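Local coordinates for protein cytosol aminopeptidase (Coxiella burnetii, PDB 3IJ3) that probably acts as a manganese-dependent aminopeptidase of the M17 family, removing residues from the N-terminal ends of peptides, at residues A278-L283 / L296-P301. Residues are numbered along the deposited sequence; the frame is centred on the assembly and turned at random.
Sequences AHALGL and LRLLIP
Leu298 spreads its two methyl groups over helix 278-283, one on Ala280 and the other on Leu281. Its CD1 comes to 3.4 Å from Ala280 CB, tighter than usual for two carbons, and also lies 3.7 Å from the carbonyl carbon Ala280 C, so this branch also rests against the backbone. Leu298 CD2 lies 3.9 Å from both CD1 and CA of Leu281. Leu298 keeps CG anti to its backbone N (chi1 167°), which carries the fork out from the strand to the helix surface. The two leucine side chains pass each other at a slant. Farther along the strand, Ile300 CD1 lies 4.5 Å from Leu281 CB, a looser touch, while the Ile300 side chain also meets Ala277 on the preceding turn of the helix. No hydrogen bond joins the segments, and Ala280, Leu281, Leu298 and Ile300 are all buried. Ala280 brings the backbones nearest, its CA 7.1 Å from Leu298 CA, and the segment axes approach to 8.9 Å. Between Leu298 and Ile300, Leu299 points away from the helix, as expected of an alternating strand, and the strand's backbone is bonded to strands 231-237 and 244-252 on its two sides. Segments 278-283 and 296-301 run nearly antiparallel, at 164°. They belong to helix 275-289 and to strand 295-305, which follows it in sequence and pairs in parallel with the preceding strand 244-252: a beta-alpha-beta crossover in the central sheet of the M17 catalytic domain.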
loop_
_atom_site.group_PDB
_atom_site.type_symbol
_atom_site.label_atom_id
_atom_site.label_comp_id
_atom_site.label_asym_id
_atom_site.label_seq_id
_atom_site.Cartn_x
_atom_site.Cartn_y
_atom_site.Cartn_z
ATOM N N ALA A 278 -3.791 -24.600 23.181
ATOM C CA ALA A 278 -4.928 -25.556 23.139
ATOM C C ALA A 278 -4.448 -26.950 22.741
ATOM O O ALA A 278 -4.887 -27.969 23.319
ATOM C CB ALA A 278 -6.026 -25.057 22.217
ATOM N N HIS A 279 -3.565 -27.007 21.748
ATOM C CA HIS A 279 -2.989 -28.287 21.295
ATOM C C HIS A 279 -2.180 -28.961 22.382
ATOM O O HIS A 279 -2.298 -30.182 22.593
ATOM C CB HIS A 279 -2.123 -28.087 20.046
ATOM C CG HIS A 279 -2.914 -28.024 18.788
ATOM N ND1 HIS A 279 -3.772 -26.976 18.488
ATOM C CD2 HIS A 279 -3.009 -28.896 17.765
ATOM C CE1 HIS A 279 -4.347 -27.215 17.323
ATOM N NE2 HIS A 279 -3.906 -28.374 16.868
ATOM N N ALA A 280 -1.316 -28.190 23.047
ATOM C CA ALA A 280 -0.490 -28.749 24.115
ATOM C C ALA A 280 -1.392 -29.266 25.253
ATOM O O ALA A 280 -1.169 -30.360 25.781
ATOM C CB ALA A 280 0.524 -27.709 24.617
ATOM N N LEU A 281 -2.435 -28.500 25.607
ATOM C CA LEU A 281 -3.379 -28.949 26.632
ATOM C C LEU A 281 -4.123 -30.215 26.178
ATOM O O LEU A 281 -4.297 -31.160 26.952
ATOM C CB LEU A 281 -4.388 -27.833 26.960
ATOM C CG LEU A 281 -5.486 -28.209 27.951
ATOM C CD1 LEU A 281 -4.897 -28.723 29.300
ATOM C CD2 LEU A 281 -6.450 -27.027 28.172
ATOM N N GLY A 282 -4.536 -30.259 24.909
ATOM C CA GLY A 282 -5.264 -31.436 24.394
ATOM C C GLY A 282 -4.402 -32.690 24.393
ATOM O O GLY A 282 -4.855 -33.766 24.827
ATOM N N LEU A 283 -3.148 -32.538 23.976
ATOM C CA LEU A 283 -2.205 -33.660 23.981
ATOM C C LEU A 283 -1.974 -34.131 25.442
ATOM O O LEU A 283 -1.986 -35.333 25.718
ATOM C CB LEU A 283 -0.895 -33.298 23.292
ATOM C CG LEU A 283 0.086 -34.437 23.203
ATOM C CD1 LEU A 283 -0.526 -35.672 22.463
ATOM C CD2 LEU A 283 1.346 -33.939 22.533
ATOM N N LEU A 296 4.613 -36.197 32.978
ATOM C CA LEU A 296 4.146 -35.138 32.108
ATOM C C LEU A 296 4.257 -33.762 32.741
ATOM O O LEU A 296 3.939 -33.573 33.931
ATOM C CB LEU A 296 2.677 -35.371 31.768
ATOM C CG LEU A 296 1.925 -34.287 30.974
ATOM C CD1 LEU A 296 2.507 -34.178 29.556
ATOM C CD2 LEU A 296 0.433 -34.628 30.951
ATOM N N ARG A 297 4.713 -32.806 31.951
ATOM C CA ARG A 297 4.705 -31.420 32.365
ATOM C C ARG A 297 4.170 -30.643 31.171
ATOM O O ARG A 297 4.497 -30.958 30.019
ATOM C CB ARG A 297 6.105 -30.939 32.743
ATOM C CG ARG A 297 6.140 -29.508 33.176
ATOM C CD ARG A 297 7.549 -29.063 33.509
ATOM N NE ARG A 297 7.566 -27.843 34.314
ATOM C CZ ARG A 297 8.682 -27.215 34.688
ATOM N NH1 ARG A 297 9.876 -27.647 34.277
ATOM N NH2 ARG A 297 8.607 -26.140 35.462
ATOM N N LEU A 298 3.304 -29.673 31.442
ATOM C CA LEU A 298 2.725 -28.792 30.431
ATOM C C LEU A 298 2.984 -27.350 30.834
ATOM O O LEU A 298 2.610 -26.926 31.938
ATOM C CB LEU A 298 1.219 -29.043 30.306
ATOM C CG LEU A 298 0.385 -28.013 29.529
ATOM C CD1 LEU A 298 0.692 -28.080 28.008
ATOM C CD2 LEU A 298 -1.094 -28.267 29.755
ATOM N N LEU A 299 3.652 -26.598 29.949
ATOM C CA LEU A 299 3.987 -25.207 30.163
ATOM C C LEU A 299 3.331 -24.358 29.101
ATOM O O LEU A 299 3.548 -24.569 27.896
ATOM C CB LEU A 299 5.519 -25.022 30.112
ATOM C CG LEU A 299 6.286 -25.566 31.305
ATOM C CD1 LEU A 299 7.772 -25.780 30.951
ATOM C CD2 LEU A 299 6.134 -24.585 32.492
ATOM N N ILE A 300 2.501 -23.404 29.542
ATOM C CA ILE A 300 1.817 -22.484 28.634
ATOM C C ILE A 300 1.991 -21.015 29.061
ATOM O O ILE A 300 1.460 -20.598 30.108
ATOM C CB ILE A 300 0.293 -22.778 28.560
ATOM C CG1 ILE A 300 0.031 -24.146 27.939
ATOM C CG2 ILE A 300 -0.447 -21.668 27.802
ATOM C CD1 ILE A 300 -1.445 -24.641 28.113
ATOM N N PRO A 301 2.789 -20.251 28.288
ATOM C CA PRO A 301 2.845 -18.812 28.505
ATOM C C PRO A 301 1.515 -18.260 27.975
ATOM O O PRO A 301 1.159 -18.505 26.799
ATOM C CB PRO A 301 4.031 -18.345 27.674
ATOM C CG PRO A 301 4.503 -19.503 26.904
ATOM C CD PRO A 301 3.797 -20.718 27.309
#